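Local coordinates for protein thermostable carboxypeptidase 1 (Pyrococcus furiosus, PDB 1KA2) that releases amino acids one after another from the C-terminus of peptides as a cobalt-dependent metallocarboxypeptidase of broad specificity, at residues E152-D157 with M373-I378; L149-E152 with D157-L160. All blocks are in the same frame, centred on the assembly; numbering follows the deposited sequence.

Contact 1 (E152-D157 with M373-I378); sequences EEEPYD and MVSEEI
Val374, in the last turn of helix 359-375, packs against Pro155 and Tyr156 at the start of helix 155-163. The bond from its CA to CB aims at the other segment, and the CG1 methyl makes the closest approach. CG1 lies anti to the backbone N (chi1 -179°), which carries it to Pro155 CB at 4.0 Å; the backbone N of Tyr156 comes next, 4.4 Å from Val374 CG1. The other branch, CG2, stays loosely 4.6 Å from Tyr156 CD2. Valine suits this place because its branch gives one methyl to Pro155 while the other turns to the buried side. Proline suits the other side: in the first turn of a helix it costs no backbone hydrogen bond, and its ring is a rigid apolar surface.

The polar groups pass one another. Glu154 OE1 is 4.2 Å from Ser375 OG, with no hydrogen bond between them. Asp157 steadies the turn before the helix, its OD2 taking the N-H of Glu154 at 2.6 Å on the anti side, 33° out of the carboxylate plane, while OD1 takes the N-H of Thr169. Between the segments themselves the contact is therefore apolar; the polar links across, a salt bridge from Glu154 to Arg371 and a hydrogen bond from Tyr156 OH to Glu370, reach the preceding turn of helix 359-375, and the serine hydroxyl turns back on its own helix, to Arg371 O.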
ATOM      1  N   GLU A 152     -13.638 -35.132  16.044  1.00 56.58           N
ATOM      2  CA  GLU A 152     -14.279 -36.143  16.879  1.00 59.80           C
ATOM      3  C   GLU A 152     -15.428 -36.854  16.171  1.00 59.66           C
ATOM      4  O   GLU A 152     -15.335 -38.037  15.849  1.00 61.10           O
ATOM      5  CB  GLU A 152     -14.770 -35.521  18.200  1.00 63.10           C
ATOM      6  CG  GLU A 152     -16.183 -34.941  18.178  1.00 67.59           C
ATOM      7  CD  GLU A 152     -16.277 -33.547  18.775  1.00 70.91           C
ATOM      8  OE1 GLU A 152     -15.253 -33.027  19.278  1.00 71.79           O
ATOM      9  OE2 GLU A 152     -17.389 -32.968  18.740  1.00 72.12           O
ATOM     10  N   GLU A 153     -16.498 -36.117  15.898  1.00 59.53           N
ATOM     11  CA  GLU A 153     -17.690 -36.668  15.263  1.00 58.37           C
ATOM     12  C   GLU A 153     -17.588 -36.847  13.754  1.00 57.17           C
ATOM     13  O   GLU A 153     -17.393 -37.961  13.259  1.00 57.64           O
ATOM     14  CB  GLU A 153     -18.897 -35.786  15.606  1.00 60.23           C
ATOM     15  CG  GLU A 153     -20.254 -36.372  15.229  1.00 63.63           C
ATOM     16  CD  GLU A 153     -20.643 -37.570  16.087  1.00 64.57           C
ATOM     17  OE1 GLU A 153     -19.903 -37.892  17.045  1.00 65.37           O
ATOM     18  OE2 GLU A 153     -21.696 -38.186  15.803  1.00 65.40           O
ATOM     19  N   GLU A 154     -17.711 -35.743  13.026  1.00 55.20           N
ATOM     20  CA  GLU A 154     -17.653 -35.751  11.562  1.00 52.47           C
ATOM     21  C   GLU A 154     -16.430 -35.054  10.987  1.00 50.95           C
ATOM     22  O   GLU A 154     -15.838 -34.181  11.622  1.00 51.30           O
ATOM     23  CB  GLU A 154     -18.860 -35.040  10.965  1.00 52.87           C
ATOM     24  CG  GLU A 154     -20.194 -35.611  11.296  1.00 53.26           C
ATOM     25  CD  GLU A 154     -21.294 -34.664  10.885  1.00 52.01           C
ATOM     26  OE1 GLU A 154     -21.263 -34.199   9.729  1.00 53.56           O
ATOM     27  OE2 GLU A 154     -22.182 -34.380  11.713  1.00 52.77           O
ATOM     28  N   PRO A 155     -16.050 -35.425   9.755  1.00 48.71           N
ATOM     29  CA  PRO A 155     -14.898 -34.824   9.082  1.00 46.94           C
ATOM     30  C   PRO A 155     -15.223 -33.354   8.807  1.00 44.58           C
ATOM     31  O   PRO A 155     -14.345 -32.500   8.811  1.00 42.32           O
ATOM     32  CB  PRO A 155     -14.792 -35.630   7.788  1.00 47.50           C
ATOM     33  CG  PRO A 155     -15.375 -36.960   8.161  1.00 47.99           C
ATOM     34  CD  PRO A 155     -16.567 -36.570   8.985  1.00 48.42           C
ATOM     35  N   TYR A 156     -16.504 -33.075   8.583  1.00 42.93           N
ATOM     36  CA  TYR A 156     -16.943 -31.720   8.296  1.00 42.55           C
ATOM     37  C   TYR A 156     -16.773 -30.790   9.494  1.00 42.60           C
ATOM     38  O   TYR A 156     -16.816 -29.570   9.339  1.00 43.07           O
ATOM     39  CB  TYR A 156     -18.397 -31.717   7.831  1.00 40.86           C
ATOM     40  CG  TYR A 156     -18.850 -30.390   7.262  1.00 40.86           C
ATOM     41  CD1 TYR A 156     -19.886 -29.671   7.859  1.00 37.58           C
ATOM     42  CD2 TYR A 156     -18.231 -29.846   6.130  1.00 40.14           C
ATOM     43  CE1 TYR A 156     -20.301 -28.441   7.347  1.00 41.04           C
ATOM     44  CE2 TYR A 156     -18.638 -28.612   5.609  1.00 39.90           C
ATOM     45  CZ  TYR A 156     -19.674 -27.918   6.224  1.00 39.54           C
ATOM     46  OH  TYR A 156     -20.091 -26.716   5.711  1.00 37.25           O
ATOM     47  N   ASP A 157     -16.575 -31.358  10.680  1.00 41.63           N
ATOM     48  CA  ASP A 157     -16.372 -30.545  11.875  1.00 42.30           C
ATOM     49  C   ASP A 157     -15.020 -29.862  11.770  1.00 41.92           C
ATOM     50  O   ASP A 157     -14.849 -28.737  12.231  1.00 42.37           O
ATOM     51  CB  ASP A 157     -16.369 -31.392  13.154  1.00 43.70           C
ATOM     52  CG  ASP A 157     -17.698 -32.054  13.429  1.00 44.29           C
ATOM     53  OD1 ASP A 157     -18.745 -31.389  13.322  1.00 47.32           O
ATOM     54  OD2 ASP A 157     -17.690 -33.248  13.771  1.00 46.24           O
ATOM     55  N   MET A 373     -20.633 -33.768   0.492  1.00 41.69           N
ATOM     56  CA  MET A 373     -19.387 -33.836  -0.277  1.00 42.72           C
ATOM     57  C   MET A 373     -18.180 -34.370   0.502  1.00 43.97           C
ATOM     58  O   MET A 373     -17.335 -35.091  -0.032  1.00 44.73           O
ATOM     59  CB  MET A 373     -19.054 -32.438  -0.832  1.00 43.29           C
ATOM     60  CG  MET A 373     -19.978 -31.948  -1.950  1.00 44.48           C
ATOM     61  SD  MET A 373     -20.151 -30.152  -2.023  1.00 46.81           S
ATOM     62  CE  MET A 373     -18.471 -29.687  -2.406  1.00 43.28           C
ATOM     63  N   VAL A 374     -18.098 -34.000   1.769  1.00 44.50           N
ATOM     64  CA  VAL A 374     -16.991 -34.416   2.617  1.00 47.00           C
ATOM     65  C   VAL A 374     -17.301 -35.658   3.466  1.00 48.29           C
ATOM     66  O   VAL A 374     -16.398 -36.296   4.001  1.00 47.06           O
ATOM     67  CB  VAL A 374     -16.558 -33.236   3.507  1.00 47.07           C
ATOM     68  CG1 VAL A 374     -15.386 -33.633   4.388  1.00 50.37           C
ATOM     69  CG2 VAL A 374     -16.186 -32.072   2.617  1.00 44.92           C
ATOM     70  N   SER A 375     -18.584 -35.993   3.583  1.00 51.41           N
ATOM     71  CA  SER A 375     -19.014 -37.163   4.361  1.00 55.04           C
ATOM     72  C   SER A 375     -19.153 -38.420   3.509  1.00 57.82           C
ATOM     73  O   SER A 375     -18.359 -39.354   3.616  1.00 60.88           O
ATOM     74  CB  SER A 375     -20.364 -36.916   5.037  1.00 53.77           C
ATOM     75  OG  SER A 375     -20.282 -35.886   5.990  1.00 54.04           O
ATOM     76  N   GLU A 376     -20.187 -38.450   2.681  1.00 60.05           N
ATOM     77  CA  GLU A 376     -20.436 -39.598   1.824  1.00 62.66           C
ATOM     78  C   GLU A 376     -19.551 -39.469   0.587  1.00 62.73           C
ATOM     79  O   GLU A 376     -18.722 -38.562   0.507  1.00 63.37           O
ATOM     80  CB  GLU A 376     -21.910 -39.629   1.421  1.00 65.17           C
ATOM     81  CG  GLU A 376     -22.494 -41.024   1.324  1.00 69.18           C
ATOM     82  CD  GLU A 376     -22.590 -41.696   2.687  1.00 71.85           C
ATOM     83  OE1 GLU A 376     -22.948 -42.893   2.738  1.00 72.99           O
ATOM     84  OE2 GLU A 376     -22.312 -41.013   3.698  1.00 73.64           O
ATOM     85  N   GLU A 377     -19.700 -40.379  -0.369  1.00 62.40           N
ATOM     86  CA  GLU A 377     -18.901 -40.312  -1.592  1.00 62.59           C
ATOM     87  C   GLU A 377     -19.740 -39.582  -2.637  1.00 61.64           C
ATOM     88  O   GLU A 377     -20.320 -40.190  -3.535  1.00 62.24           O
ATOM     89  CB  GLU A 377     -18.532 -41.726  -2.070  1.00 63.57           C
ATOM     90  CG  GLU A 377     -18.078 -41.852  -3.529  1.00 66.21           C
ATOM     91  CD  GLU A 377     -16.905 -40.943  -3.879  1.00 69.38           C
ATOM     92  OE1 GLU A 377     -15.858 -41.020  -3.196  1.00 71.05           O
ATOM     93  OE2 GLU A 377     -17.043 -40.154  -4.840  1.00 70.29           O
ATOM     94  N   ILE A 378     -19.810 -38.262  -2.507  1.00 59.16           N
ATOM     95  CA  ILE A 378     -20.582 -37.473  -3.448  1.00 55.63           C
ATOM     96  C   ILE A 378     -19.831 -37.260  -4.753  1.00 54.47           C
ATOM     97  O   ILE A 378     -18.606 -37.175  -4.804  1.00 52.34           O
ATOM     98  CB  ILE A 378     -20.983 -36.127  -2.871  1.00 55.97           C
ATOM     99  CG1 ILE A 378     -21.738 -36.363  -1.563  1.00 56.21           C
ATOM    100  CG2 ILE A 378     -21.853 -35.386  -3.883  1.00 53.57           C
ATOM    101  CD1 ILE A 378     -22.954 -37.242  -1.709  1.00 58.15           C
TER

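Contact 2 (L149-E152 with D157-L160); sequences LGYE and DALL
The methyl of Ala158 is the bump, and the backbone bend from Leu149 to Tyr151 is the hollow that receives it. Three consecutive residues line the hollow round Ala158 CB: Leu149 CB at 3.9 Å, Gly150 O at 3.4 Å and Tyr151 CB at 4.1 Å. A lone methyl suits a site where a carbonyl oxygen already lies so near. Gly150 makes the bend: its positive phi of 99° turns the chain out of helix 132-149, and at these backbone angles a CB would collide with the carbonyl O of Leu149, so glycine suits the place.

Leu149 closes one flank, its CD2 3.8 Å from Ala158 O and the same methyl 4.5 Å from Leu159 CD2. On the other flank Tyr151 CG sits between its backbone N and carbonyl carbon (chi1 53°), and the ring leads away from the helix, passing Ala158 CB obliquely with CD2 4.1 Å off; its OH is hydrogen-bonded to Glu147.

The arrangement is a short connection between consecutive helices, in which the residues leaving helix 132-149 fold onto the first turns of helix 155-163. Ala158 and Leu159 also touch Ala146 and Ala142 of helix 132-149, while Leu160 faces helix 169-192.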
ATOM      1  N   LEU A 149      -6.414 -32.292   9.873  1.00 47.01           N
ATOM      2  CA  LEU A 149      -6.811 -31.463  11.007  1.00 47.46           C
ATOM      3  C   LEU A 149      -7.247 -32.301  12.209  1.00 49.24           C
ATOM      4  O   LEU A 149      -6.867 -32.009  13.343  1.00 48.88           O
ATOM      5  CB  LEU A 149      -7.962 -30.531  10.608  1.00 47.32           C
ATOM      6  CG  LEU A 149      -7.723 -29.183   9.907  1.00 46.32           C
ATOM      7  CD1 LEU A 149      -6.268 -28.993   9.539  1.00 45.88           C
ATOM      8  CD2 LEU A 149      -8.606 -29.116   8.672  1.00 44.33           C
ATOM      9  N   GLY A 150      -8.046 -33.335  11.953  1.00 50.14           N
ATOM     10  CA  GLY A 150      -8.533 -34.185  13.024  1.00 49.64           C
ATOM     11  C   GLY A 150      -9.938 -33.757  13.399  1.00 50.37           C
ATOM     12  O   GLY A 150     -10.288 -32.591  13.218  1.00 51.06           O
ATOM     13  N   TYR A 151     -10.742 -34.679  13.920  1.00 50.29           N
ATOM     14  CA  TYR A 151     -12.122 -34.367  14.299  1.00 51.08           C
ATOM     15  C   TYR A 151     -12.741 -35.486  15.131  1.00 53.48           C
ATOM     16  O   TYR A 151     -12.422 -36.658  14.940  1.00 54.09           O
ATOM     17  CB  TYR A 151     -12.950 -34.157  13.035  1.00 48.47           C
ATOM     18  CG  TYR A 151     -12.832 -35.307  12.061  1.00 46.71           C
ATOM     19  CD1 TYR A 151     -13.668 -36.423  12.161  1.00 46.30           C
ATOM     20  CD2 TYR A 151     -11.856 -35.302  11.061  1.00 44.02           C
ATOM     21  CE1 TYR A 151     -13.533 -37.509  11.287  1.00 44.47           C
ATOM     22  CE2 TYR A 151     -11.710 -36.379  10.184  1.00 42.46           C
ATOM     23  CZ  TYR A 151     -12.552 -37.479  10.304  1.00 44.12           C
ATOM     24  OH  TYR A 151     -12.411 -38.557   9.454  1.00 43.18           O
ATOM     25  N   GLU A 152     -13.638 -35.132  16.044  1.00 56.58           N
ATOM     26  CA  GLU A 152     -14.279 -36.143  16.879  1.00 59.80           C
ATOM     27  C   GLU A 152     -15.428 -36.854  16.171  1.00 59.66           C
ATOM     28  O   GLU A 152     -15.335 -38.037  15.849  1.00 61.10           O
ATOM     29  CB  GLU A 152     -14.770 -35.521  18.200  1.00 63.10           C
ATOM     30  CG  GLU A 152     -16.183 -34.941  18.178  1.00 67.59           C
ATOM     31  CD  GLU A 152     -16.277 -33.547  18.775  1.00 70.91           C
ATOM     32  OE1 GLU A 152     -15.253 -33.027  19.278  1.00 71.79           O
ATOM     33  OE2 GLU A 152     -17.389 -32.968  18.740  1.00 72.12           O
ATOM     34  N   ASP A 157     -16.575 -31.358  10.680  1.00 41.63           N
ATOM     35  CA  ASP A 157     -16.372 -30.545  11.875  1.00 42.30           C
ATOM     36  C   ASP A 157     -15.020 -29.862  11.770  1.00 41.92           C
ATOM     37  O   ASP A 157     -14.849 -28.737  12.231  1.00 42.37           O
ATOM     38  CB  ASP A 157     -16.369 -31.392  13.154  1.00 43.70           C
ATOM     39  CG  ASP A 157     -17.698 -32.054  13.429  1.00 44.29           C
ATOM     40  OD1 ASP A 157     -18.745 -31.389  13.322  1.00 47.32           O
ATOM     41  OD2 ASP A 157     -17.690 -33.248  13.771  1.00 46.24           O
ATOM     42  N   ALA A 158     -14.060 -30.567  11.176  1.00 41.74           N
ATOM     43  CA  ALA A 158     -12.700 -30.067  11.004  1.00 39.86           C
ATOM     44  C   ALA A 158     -12.621 -28.874  10.055  1.00 38.58           C
ATOM     45  O   ALA A 158     -11.819 -27.972  10.261  1.00 38.27           O
ATOM     46  CB  ALA A 158     -11.788 -31.196  10.510  1.00 39.06           C
ATOM     47  N   LEU A 159     -13.444 -28.868   9.013  1.00 38.48           N
ATOM     48  CA  LEU A 159     -13.438 -27.755   8.061  1.00 37.82           C
ATOM     49  C   LEU A 159     -14.140 -26.552   8.686  1.00 38.71           C
ATOM     50  O   LEU A 159     -13.693 -25.406   8.568  1.00 38.10           O
ATOM     51  CB  LEU A 159     -14.134 -28.177   6.763  1.00 35.65           C
ATOM     52  CG  LEU A 159     -13.480 -29.396   6.099  1.00 37.35           C
ATOM     53  CD1 LEU A 159     -14.250 -29.790   4.846  1.00 37.31           C
ATOM     54  CD2 LEU A 159     -12.030 -29.075   5.756  1.00 35.17           C
ATOM     55  N   LEU A 160     -15.237 -26.838   9.372  1.00 38.46           N
ATOM     56  CA  LEU A 160     -16.038 -25.828  10.043  1.00 38.21           C
ATOM     57  C   LEU A 160     -15.172 -25.128  11.094  1.00 37.98           C
ATOM     58  O   LEU A 160     -15.152 -23.897  11.179  1.00 38.92           O
ATOM     59  CB  LEU A 160     -17.234 -26.517  10.702  1.00 36.75           C
ATOM     60  CG  LEU A 160     -18.668 -26.018  10.514  1.00 40.42           C
ATOM     61  CD1 LEU A 160     -18.871 -25.410   9.128  1.00 37.19           C
ATOM     62  CD2 LEU A 160     -19.615 -27.199  10.752  1.00 37.76           C
TER

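Contacts 1 and 2 both use the first turns of helix 155-163, with centres about 9 Å apart. Their segments overlap at Glu152 and Asp157, though the touching residues differ, and they meet directly where Val374 CG2 packs on Leu159 CD1 at 3.7 Å. Helix 132-149 lies against both: Pro155 and Ala158 touch Ala146, and Val374 and Leu159 touch Ala142. Contact 2 joins neighbours in sequence, whereas contact 1 brings in helix 359-375 from more than 200 residues further along. Their centres are about 24 Å (contact 1) and 21 Å (contact 2) from the centre of the chain, away from the magnesium site of His269, His273 and Glu299, so both are packing of the helical scaffold.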